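Local atomic coordinates of CghA (PDB entry 6KBC), a protein that folds into two beta-rich domains of the calycin clan and holds the bound molecule WK1 in a pocket. Residues D52-G58 / G384-T388; A60-V64 / A348-K352; A83-T89 / E211-V215. All coordinates share one frame; numbering follows the deposited sequence.

Contact 1: residues D52-G58 / G384-T388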
loop_
_atom_site.group_PDB
_atom_site.type_symbol
_atom_site.label_atom_id
_atom_site.label_comp_id
_atom_site.label_asym_id
_atom_site.label_seq_id
_atom_site.Cartn_x
_atom_site.Cartn_y
_atom_site.Cartn_z
ATOM N N ASP A 52 -5.082 -4.226 3.973
ATOM C CA ASP A 52 -5.335 -3.264 5.032
ATOM C C ASP A 52 -6.825 -3.137 5.295
ATOM O O ASP A 52 -7.667 -3.694 4.584
ATOM C CB ASP A 52 -4.728 -1.880 4.725
ATOM C CG ASP A 52 -5.228 -1.290 3.423
ATOM O OD1 ASP A 52 -6.352 -1.649 2.992
ATOM O OD2 ASP A 52 -4.502 -0.448 2.832
ATOM N N ALA A 53 -7.137 -2.371 6.332
ATOM C CA ALA A 53 -8.515 -2.156 6.727
ATOM C C ALA A 53 -8.537 -0.926 7.611
ATOM O O ALA A 53 -7.631 -0.729 8.419
ATOM C CB ALA A 53 -9.056 -3.362 7.496
ATOM N N MET A 54 -9.556 -0.093 7.465
ATOM C CA MET A 54 -9.728 0.925 8.481
ATOM C C MET A 54 -11.199 1.180 8.686
ATOM O O MET A 54 -12.000 0.980 7.776
ATOM C CB MET A 54 -9.039 2.222 8.109
ATOM C CG MET A 54 -9.638 2.886 6.904
ATOM S SD MET A 54 -8.664 4.377 6.684
ATOM C CE MET A 54 -9.184 5.339 8.086
ATOM N N ALA A 55 -11.518 1.699 9.865
ATOM C CA ALA A 55 -12.892 2.050 10.178
ATOM C C ALA A 55 -13.304 3.240 9.334
ATOM O O ALA A 55 -12.487 4.104 9.004
ATOM C CB ALA A 55 -13.051 2.366 11.676
ATOM N N GLU A 56 -14.587 3.289 8.970
ATOM C CA GLU A 56 -15.013 4.356 8.076
ATOM C C GLU A 56 -14.929 5.725 8.738
ATOM O O GLU A 56 -14.959 6.742 8.037
ATOM C CB GLU A 56 -16.436 4.104 7.584
ATOM C CG GLU A 56 -17.496 4.553 8.543
ATOM C CD GLU A 56 -18.909 4.338 8.017
ATOM O OE1 GLU A 56 -19.821 4.243 8.863
ATOM O OE2 GLU A 56 -19.103 4.198 6.787
ATOM N N ASP A 57 -14.821 5.769 10.067
ATOM C CA ASP A 57 -14.699 7.009 10.820
ATOM C C ASP A 57 -13.297 7.244 11.355
ATOM O O ASP A 57 -13.130 8.055 12.269
ATOM C CB ASP A 57 -15.677 7.030 11.998
ATOM C CG ASP A 57 -15.366 5.957 13.042
ATOM O OD1 ASP A 57 -14.470 5.101 12.819
ATOM O OD2 ASP A 57 -15.987 5.991 14.127
ATOM N N GLY A 58 -12.304 6.514 10.861
ATOM C CA GLY A 58 -10.943 6.693 11.339
ATOM C C GLY A 58 -10.690 6.234 12.756
ATOM O O GLY A 58 -9.638 6.555 13.317
ATOM N N GLY A 384 -14.260 12.476 4.988
ATOM C CA GLY A 384 -13.970 11.078 5.180
ATOM C C GLY A 384 -12.645 10.878 5.859
ATOM O O GLY A 384 -12.098 11.786 6.489
ATOM N N TRP A 385 -12.138 9.662 5.702
ATOM C CA TRP A 385 -11.006 9.177 6.466
ATOM C C TRP A 385 -10.150 8.305 5.566
ATOM O O TRP A 385 -10.624 7.728 4.587
ATOM C CB TRP A 385 -11.485 8.387 7.689
ATOM C CG TRP A 385 -12.212 9.276 8.602
ATOM C CD1 TRP A 385 -13.567 9.487 8.665
ATOM C CD2 TRP A 385 -11.621 10.143 9.548
ATOM N NE1 TRP A 385 -13.848 10.431 9.624
ATOM C CE2 TRP A 385 -12.668 10.853 10.180
ATOM C CE3 TRP A 385 -10.298 10.394 9.928
ATOM C CZ2 TRP A 385 -12.431 11.789 11.179
ATOM C CZ3 TRP A 385 -10.066 11.314 10.933
ATOM C CH2 TRP A 385 -11.129 12.009 11.539
ATOM N N GLY A 386 -8.885 8.199 5.920
ATOM C CA GLY A 386 -7.995 7.378 5.135
ATOM C C GLY A 386 -6.697 7.181 5.871
ATOM O O GLY A 386 -6.560 7.544 7.041
ATOM N N MET A 387 -5.739 6.591 5.176
ATOM C CA MET A 387 -4.425 6.446 5.758
ATOM C C MET A 387 -3.415 6.911 4.729
ATOM O O MET A 387 -3.671 6.858 3.522
ATOM C CB MET A 387 -4.136 5.000 6.159
ATOM C CG MET A 387 -4.253 4.034 5.031
ATOM S SD MET A 387 -3.920 2.338 5.549
ATOM C CE MET A 387 -5.326 2.045 6.654
ATOM N N THR A 388 -2.275 7.401 5.212
ATOM C CA THR A 388 -1.160 7.694 4.339
ATOM C C THR A 388 0.093 7.055 4.913
ATOM O O THR A 388 0.243 6.909 6.130
ATOM C CB THR A 388 -0.904 9.225 4.131
ATOM O OG1 THR A 388 -0.569 9.835 5.378
ATOM C CG2 THR A 388 -2.119 9.921 3.522
#

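Contact 2: residues A60-V64 / A348-K352. With WK1 ((2S)-3-[(2S,4E)-4-[[(1R,2S,4aR,6S,8R,8aS)-2-[(E)-but-2-en-2-yl]-6,8-dimethyl-1,2,4a,5,6,7,8,8a-octahydronaphthalen-1-yl]-oxidanyl-methylidene]-3,5-bis(oxidanylidene)pyrrolidin-2-yl]-2-methyl-2-oxidanyl-propanoic acid), chain B.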
loop_
_atom_site.group_PDB
_atom_site.type_symbol
_atom_site.label_atom_id
_atom_site.label_comp_id
_atom_site.label_asym_id
_atom_site.label_seq_id
_atom_site.Cartn_x
_atom_site.Cartn_y
_atom_site.Cartn_z
ATOM N N ALA A 60 -10.033 3.287 13.764
ATOM C CA ALA A 60 -9.073 2.200 13.801
ATOM C C ALA A 60 -8.517 2.019 12.401
ATOM O O ALA A 60 -9.167 2.357 11.409
ATOM C CB ALA A 60 -9.698 0.891 14.303
ATOM N N ALA A 61 -7.301 1.502 12.337
ATOM C CA ALA A 61 -6.656 1.275 11.058
ATOM C C ALA A 61 -5.696 0.118 11.235
ATOM O O ALA A 61 -5.129 -0.083 12.312
ATOM C CB ALA A 61 -5.906 2.530 10.561
ATOM N N PHE A 62 -5.498 -0.628 10.161
ATOM C CA PHE A 62 -4.660 -1.809 10.231
ATOM C C PHE A 62 -4.049 -2.027 8.862
ATOM O O PHE A 62 -4.726 -1.883 7.848
ATOM C CB PHE A 62 -5.468 -3.059 10.643
ATOM C CG PHE A 62 -4.635 -4.309 10.700
ATOM C CD1 PHE A 62 -3.969 -4.652 11.858
ATOM C CD2 PHE A 62 -4.503 -5.125 9.586
ATOM C CE1 PHE A 62 -3.173 -5.781 11.910
ATOM C CE2 PHE A 62 -3.717 -6.271 9.630
ATOM C CZ PHE A 62 -3.048 -6.595 10.792
ATOM N N THR A 63 -2.780 -2.396 8.837
ATOM C CA THR A 63 -2.168 -2.731 7.565
ATOM C C THR A 63 -1.083 -3.760 7.822
ATOM O O THR A 63 -0.409 -3.728 8.854
ATOM C CB THR A 63 -1.606 -1.491 6.850
ATOM O OG1 THR A 63 -1.216 -1.843 5.514
ATOM C CG2 THR A 63 -0.406 -0.901 7.601
ATOM N N VAL A 64 -0.957 -4.693 6.894
ATOM C CA VAL A 64 0.110 -5.676 6.919
ATOM C C VAL A 64 0.678 -5.758 5.514
ATOM O O VAL A 64 -0.070 -5.759 4.529
ATOM C CB VAL A 64 -0.401 -7.053 7.412
ATOM C CG1 VAL A 64 -1.580 -7.529 6.564
ATOM C CG2 VAL A 64 0.714 -8.070 7.413
ATOM N N ALA A 348 -1.007 10.191 14.496
ATOM C CA ALA A 348 0.314 9.655 14.198
ATOM C C ALA A 348 0.298 8.151 14.414
ATOM O O ALA A 348 0.117 7.678 15.536
ATOM C CB ALA A 348 1.364 10.309 15.090
ATOM N N TRP A 349 0.491 7.400 13.341
ATOM C CA TRP A 349 0.343 5.955 13.384
ATOM C C TRP A 349 1.685 5.270 13.616
ATOM O O TRP A 349 1.855 4.514 14.579
ATOM C CB TRP A 349 -0.300 5.515 12.069
ATOM C CG TRP A 349 -0.685 4.068 11.972
ATOM C CD1 TRP A 349 -0.399 3.063 12.853
ATOM C CD2 TRP A 349 -1.407 3.472 10.898
ATOM N NE1 TRP A 349 -0.924 1.869 12.394
ATOM C CE2 TRP A 349 -1.543 2.095 11.193
ATOM C CE3 TRP A 349 -1.958 3.966 9.712
ATOM C CZ2 TRP A 349 -2.204 1.214 10.346
ATOM C CZ3 TRP A 349 -2.615 3.081 8.864
ATOM C CH2 TRP A 349 -2.725 1.725 9.185
ATOM N N TRP A 350 2.646 5.518 12.731
ATOM C CA TRP A 350 4.010 5.062 12.924
ATOM C C TRP A 350 4.943 6.174 12.478
ATOM O O TRP A 350 4.548 7.090 11.754
ATOM C CB TRP A 350 4.291 3.743 12.174
ATOM C CG TRP A 350 4.398 3.860 10.679
ATOM C CD1 TRP A 350 5.485 4.284 9.952
ATOM C CD2 TRP A 350 3.393 3.508 9.728
ATOM N NE1 TRP A 350 5.205 4.224 8.606
ATOM C CE2 TRP A 350 3.926 3.759 8.441
ATOM C CE3 TRP A 350 2.089 3.005 9.837
ATOM C CZ2 TRP A 350 3.202 3.532 7.280
ATOM C CZ3 TRP A 350 1.367 2.779 8.673
ATOM C CH2 TRP A 350 1.928 3.043 7.410
ATOM N N ALA A 351 6.177 6.105 12.956
ATOM C CA ALA A 351 7.197 7.085 12.592
ATOM C C ALA A 351 8.536 6.451 12.890
ATOM O O ALA A 351 8.816 6.126 14.049
ATOM C CB ALA A 351 7.028 8.388 13.370
ATOM N N LYS A 352 9.340 6.236 11.859
ATOM C CA LYS A 352 10.655 5.669 12.076
ATOM C C LYS A 352 11.655 6.313 11.129
ATOM O O LYS A 352 11.300 6.689 10.001
ATOM C CB LYS A 352 10.643 4.147 11.884
ATOM C CG LYS A 352 10.314 3.695 10.495
ATOM C CD LYS A 352 10.357 2.166 10.416
ATOM C CE LYS A 352 10.041 1.702 9.010
ATOM N NZ LYS A 352 10.067 0.215 8.863
HETATM O O WK1 B . 8.148 -1.401 9.254
HETATM C C17 WK1 B . 7.016 -1.138 8.938
HETATM O O1 WK1 B . 6.071 -1.501 9.578
HETATM C C19 WK1 B . 6.751 -0.333 7.732
HETATM O O2 WK1 B . 7.911 0.150 7.145
HETATM C C18 WK1 B . 5.960 0.877 8.122
HETATM C C20 WK1 B . 6.064 -1.299 6.807
HETATM C C22 WK1 B . 5.380 -0.592 5.709
HETATM N N WK1 B . 4.521 -1.362 4.830
HETATM C C21 WK1 B . 4.770 -1.035 3.566
HETATM O O5 WK1 B . 4.113 -1.565 2.561
HETATM C C23 WK1 B . 6.197 0.147 4.773
HETATM O O4 WK1 B . 7.159 0.989 5.090
HETATM C C24 WK1 B . 5.857 -0.057 3.407
HETATM C C16 WK1 B . 6.466 0.568 2.238
HETATM O O3 WK1 B . 7.406 1.409 2.440
HETATM C C9 WK1 B . 5.916 0.338 0.894
HETATM C C8 WK1 B . 4.776 1.396 0.876
HETATM C C12 WK1 B . 3.955 1.617 2.130
HETATM C C13 WK1 B . 2.799 1.027 2.336
HETATM C C90 WK1 B . 2.018 1.259 3.584
HETATM C C14 WK1 B . 4.453 2.534 3.189
HETATM C C7 WK1 B . 5.282 2.754 0.494
HETATM C C6 WK1 B . 5.977 2.881 -0.605
HETATM C C3 WK1 B . 6.464 1.622 -1.248
HETATM C C4 WK1 B . 6.892 0.565 -0.252
HETATM C C5 WK1 B . 7.068 -0.726 -1.027
HETATM C C11 WK1 B . 7.673 -1.775 -0.148
HETATM C C2 WK1 B . 7.460 1.783 -2.367
HETATM C C1 WK1 B . 7.354 0.524 -3.167
HETATM C C10 WK1 B . 8.095 0.532 -4.464
HETATM C C WK1 B . 7.865 -0.592 -2.309
#

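Contact 3: residues A83-T89 / E211-V215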
loop_
_atom_site.group_PDB
_atom_site.type_symbol
_atom_site.label_atom_id
_atom_site.label_comp_id
_atom_site.label_asym_id
_atom_site.label_seq_id
_atom_site.Cartn_x
_atom_site.Cartn_y
_atom_site.Cartn_z
ATOM N N ALA A 83 -0.928 -1.119 13.420
ATOM C CA ALA A 83 -2.301 -1.019 13.887
ATOM C C ALA A 83 -2.449 0.252 14.703
ATOM O O ALA A 83 -1.522 0.641 15.422
ATOM C CB ALA A 83 -2.691 -2.244 14.736
ATOM N N ALA A 84 -3.607 0.899 14.581
ATOM C CA ALA A 84 -3.879 2.143 15.284
ATOM C C ALA A 84 -5.295 2.112 15.838
ATOM O O ALA A 84 -6.207 1.586 15.195
ATOM C CB ALA A 84 -3.708 3.362 14.366
ATOM N N TRP A 85 -5.474 2.688 17.025
ATOM C CA TRP A 85 -6.781 2.844 17.650
ATOM C C TRP A 85 -7.021 4.323 17.915
ATOM O O TRP A 85 -6.090 5.059 18.236
ATOM C CB TRP A 85 -6.875 2.109 18.996
ATOM C CG TRP A 85 -6.888 0.613 18.957
ATOM C CD1 TRP A 85 -7.975 -0.205 19.158
ATOM C CD2 TRP A 85 -5.767 -0.256 18.735
ATOM N NE1 TRP A 85 -7.593 -1.520 19.063
ATOM C CE2 TRP A 85 -6.243 -1.581 18.822
ATOM C CE3 TRP A 85 -4.407 -0.043 18.475
ATOM C CZ2 TRP A 85 -5.412 -2.685 18.647
ATOM C CZ3 TRP A 85 -3.583 -1.137 18.300
ATOM C CH2 TRP A 85 -4.088 -2.449 18.385
ATOM N N SER A 86 -8.288 4.736 17.836
ATOM C CA SER A 86 -8.623 6.144 18.039
ATOM C C SER A 86 -8.189 6.651 19.411
ATOM O O SER A 86 -8.007 7.860 19.584
ATOM C CB SER A 86 -10.130 6.362 17.867
ATOM O OG SER A 86 -10.863 5.521 18.743
ATOM N N ASP A 87 -8.026 5.763 20.396
ATOM C CA ASP A 87 -7.615 6.222 21.720
ATOM C C ASP A 87 -6.131 6.558 21.807
ATOM O O ASP A 87 -5.663 6.931 22.889
ATOM C CB ASP A 87 -7.986 5.192 22.796
ATOM C CG ASP A 87 -7.138 3.916 22.749
ATOM O OD1 ASP A 87 -6.234 3.774 21.900
ATOM O OD2 ASP A 87 -7.386 3.028 23.594
ATOM N N GLY A 88 -5.387 6.452 20.699
ATOM C CA GLY A 88 -3.977 6.772 20.669
ATOM C C GLY A 88 -3.068 5.564 20.614
ATOM O O GLY A 88 -1.897 5.703 20.248
ATOM N N THR A 89 -3.578 4.380 20.945
ATOM C CA THR A 89 -2.739 3.194 20.896
ATOM C C THR A 89 -2.289 2.921 19.469
ATOM O O THR A 89 -3.076 2.994 18.525
ATOM C CB THR A 89 -3.474 1.969 21.430
ATOM O OG1 THR A 89 -4.102 2.282 22.674
ATOM C CG2 THR A 89 -2.489 0.840 21.637
ATOM N N GLU A 211 -3.702 -7.349 26.704
ATOM C CA GLU A 211 -4.246 -7.625 25.387
ATOM C C GLU A 211 -5.195 -6.508 24.972
ATOM O O GLU A 211 -5.891 -5.917 25.805
ATOM C CB GLU A 211 -4.986 -8.965 25.365
ATOM C CG GLU A 211 -4.074 -10.170 25.487
ATOM C CD GLU A 211 -4.842 -11.480 25.454
ATOM O OE1 GLU A 211 -6.081 -11.444 25.271
ATOM O OE2 GLU A 211 -4.204 -12.547 25.593
ATOM N N LYS A 212 -5.219 -6.216 23.675
ATOM C CA LYS A 212 -6.108 -5.196 23.146
ATOM C C LYS A 212 -6.768 -5.754 21.903
ATOM O O LYS A 212 -6.120 -6.427 21.098
ATOM C CB LYS A 212 -5.360 -3.887 22.817
ATOM C CG LYS A 212 -6.280 -2.668 22.671
ATOM C CD LYS A 212 -5.477 -1.395 22.417
ATOM C CE LYS A 212 -6.348 -0.145 22.369
ATOM N NZ LYS A 212 -6.607 0.470 23.715
ATOM N N ARG A 213 -8.055 -5.473 21.753
ATOM C CA ARG A 213 -8.830 -5.991 20.641
ATOM C C ARG A 213 -9.024 -4.916 19.584
ATOM O O ARG A 213 -9.119 -3.724 19.887
ATOM C CB ARG A 213 -10.200 -6.483 21.110
ATOM C CG ARG A 213 -10.149 -7.615 22.133
ATOM C CD ARG A 213 -10.063 -8.986 21.482
ATOM N NE ARG A 213 -11.386 -9.521 21.180
ATOM C CZ ARG A 213 -11.858 -9.683 19.945
ATOM N NH1 ARG A 213 -11.100 -9.371 18.895
ATOM N NH2 ARG A 213 -13.076 -10.178 19.752
ATOM N N MET A 214 -9.087 -5.352 18.332
ATOM C CA MET A 214 -9.573 -4.516 17.248
ATOM C C MET A 214 -10.631 -5.302 16.500
ATOM O O MET A 214 -10.325 -6.338 15.901
ATOM C CB MET A 214 -8.451 -4.101 16.297
ATOM C CG MET A 214 -8.935 -3.146 15.230
ATOM S SD MET A 214 -7.575 -2.687 14.133
ATOM C CE MET A 214 -6.539 -1.748 15.268
ATOM N N VAL A 215 -11.865 -4.811 16.533
ATOM C CA VAL A 215 -12.997 -5.515 15.956
ATOM C C VAL A 215 -13.709 -4.553 15.028
ATOM O O VAL A 215 -14.168 -3.490 15.462
ATOM C CB VAL A 215 -13.980 -6.032 17.021
ATOM C CG1 VAL A 215 -15.221 -6.612 16.340
ATOM C CG2 VAL A 215 -13.329 -7.042 17.923
#

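Contact 1: residues D52-G58 / G384-T388
Gly58 and Trp385 have the nearest CA atoms of the two segments, 5.5 Å apart, and strand 52-54 runs roughly antiparallel to strand 384-388 at 146°. The strands share no hydrogen bond, and side chains fill the space between them. The contact joins the two family domains of the protein.

Trp385 packs against the type I beta turn from Ala55 to Gly58. Its CG is anti to the carbonyl carbon (chi1 -64°), which lays one indole face against the turn backbone. Gly58 N sits over that face, 3.6 Å from Trp385 CG. Asp57 CA lies over the same face, 3.5 Å from Trp385 CD1. Asp57 O also lies above this face, toward the rim of the ring. The backbone of the turn, rather than its acidic side chains, does the touching. Gly58 has positive phi, and its lack of a side chain leaves room for the indole.

Met54 packs onto Gly386, beside the tryptophan, its chain bent at chi3. Met54 SD is 3.4 Å from Gly386 CA. The methyl Met54 CE packs against Trp385 CB at 3.8 Å. Met387 points back the other way, and its CE reaches Met54 CB at 4.0 Å. Met387 SD lies near Asp52 OD2, a carboxylate oxygen that is salt-bridged to Arg246. Asp52 OD1 is hydrogen-bonded to Gly225 N.

Strand 46-54 pairs with strands 60-69 and 223-231. Strand 382-392 lies between strands 239-249 and 363-375. Met54 and Met387 both rest on Ala61 of strand 60-69.

Contact 2: residues A60-V64 / A348-K352
Trp349 holds CG anti to its backbone nitrogen (chi1 -173°), which carries the indole across to Ala61 and Thr63, while Trp350 holds CG between the nitrogen and the carbonyl carbon (chi1 73°), which sets its indole between Trp349 and WK1. The two tryptophans form a classic beta bulge opposite Gly366 of strand 363-375. Both therefore point toward strand 60-64, although they are consecutive. The contact spans the two calycin-clan domains beside the WK1 pocket. The strand axes are 10.0 Å apart, so the large indoles bridge the gap.

Ala61 CB sits over one face of Trp349, 3.9 Å from the centroid of the six-membered ring, in a CH-pi contact. Its nearest ring atom is Trp349 CH2, 3.6 Å from Ala61 CB. The same CH2 corner meets the methyl Thr63 CG2 at 3.8 Å, on an oblique approach. Trp350 presses on the opposite face of Trp349. Its CZ3 stands above the centre of that indole, so Trp349 is held between Ala61 and its own neighbour.

Trp350 turns one face to WK1. The methyl WK1 C18 lies over it, offset toward the rim and 3.5 Å from Trp350 NE1. The NE1 group is hydrogen-bonded to Asn364 OD1, which helps to fix the rotation of the indole. Asn364 ND2 in turn is bonded to WK1, so Asn364 probably helps to position Trp350 as well as holding the ligand.

Lys352 lies two residues after Trp350 and belongs to the same pocket. Its chain is extended beyond CG and brings the ammonium group to the carboxylate end of WK1. It reaches the carboxylate oxygen WK1 O at a doubtfully short separation. Lys352 NZ is also hydrogen-bonded to the hydroxyl oxygen WK1 O2, at 2.8 Å.

Contact 3: residues A83-T89 / E211-V215
Lys212 meets Asp87 at a type I beta turn, Trp85 to Gly88, which closes the hairpin between strands 77-85 and 90-96. Asp87 also makes an Asx turn. Strand segments 83-85 and 211-215 cross almost at right angles (88°), both within the N-terminal family domain.

Trp85 is the centre of the contact, gripped on both faces and at the edge. Lys212 runs over one face. Its CE lies 3.5 Å from the centroid of the five-membered ring, in a CH-pi contact, and NZ beyond it makes a longer cation-pi contact. Met214 covers the opposite face, with its CE 3.7 Å from the centroid of the six-membered ring. The sulfur above the ring adds a more distant Met-aromatic contact. At the edge, Trp85 NE1 donates to Arg213 O at 2.8 Å. The bond is fairly straight (161°) and Arg213 O lies near the ring plane, but the donor stands above the carbonyl plane. This bond and the two packed faces restrict the indole's rotation.

The last torsion of Lys212 is bent (chi4 86°) and turns NZ toward the turn. There NZ forms a salt bridge with Asp87 OD2 at 2.7 Å, on the syn lone pair. A weak bond runs from Lys212 NZ to Thr89 OG1 at 3.3 Å.

The other carboxylate oxygen holds the turn itself. Thr89 N donates to Asp87 OD1 at 2.9 Å, nearly in line with the C-O bond. Thr89 OG1 donates to the same OD1 at 2.7 Å, from the same face of the carboxylate plane.

How the contacts relate
The first segments of the three contacts lie on the consecutive strands 46-54, 60-69 and 77-85. Contacts 1 and 2 reach from there to the C-terminal family domain, and contact 3 stays within the N-terminal one. Contacts 1 and 2, with centres about 11 Å apart, are joined by a probable hydrogen bond between Ala53 O and Phe62 N, 2.8 Å. Contacts 2 and 3, with centres about 10 Å apart, are joined by another between Ala61 O and Ala84 N, 2.9 Å. Along the chain, contact 3 lies inside the loop closed by contact 2, which lies inside that closed by contact 1. Contact 2 binds WK1 directly. Met387's side chain is about 6 Å from WK1, Ala83's about 10 Å.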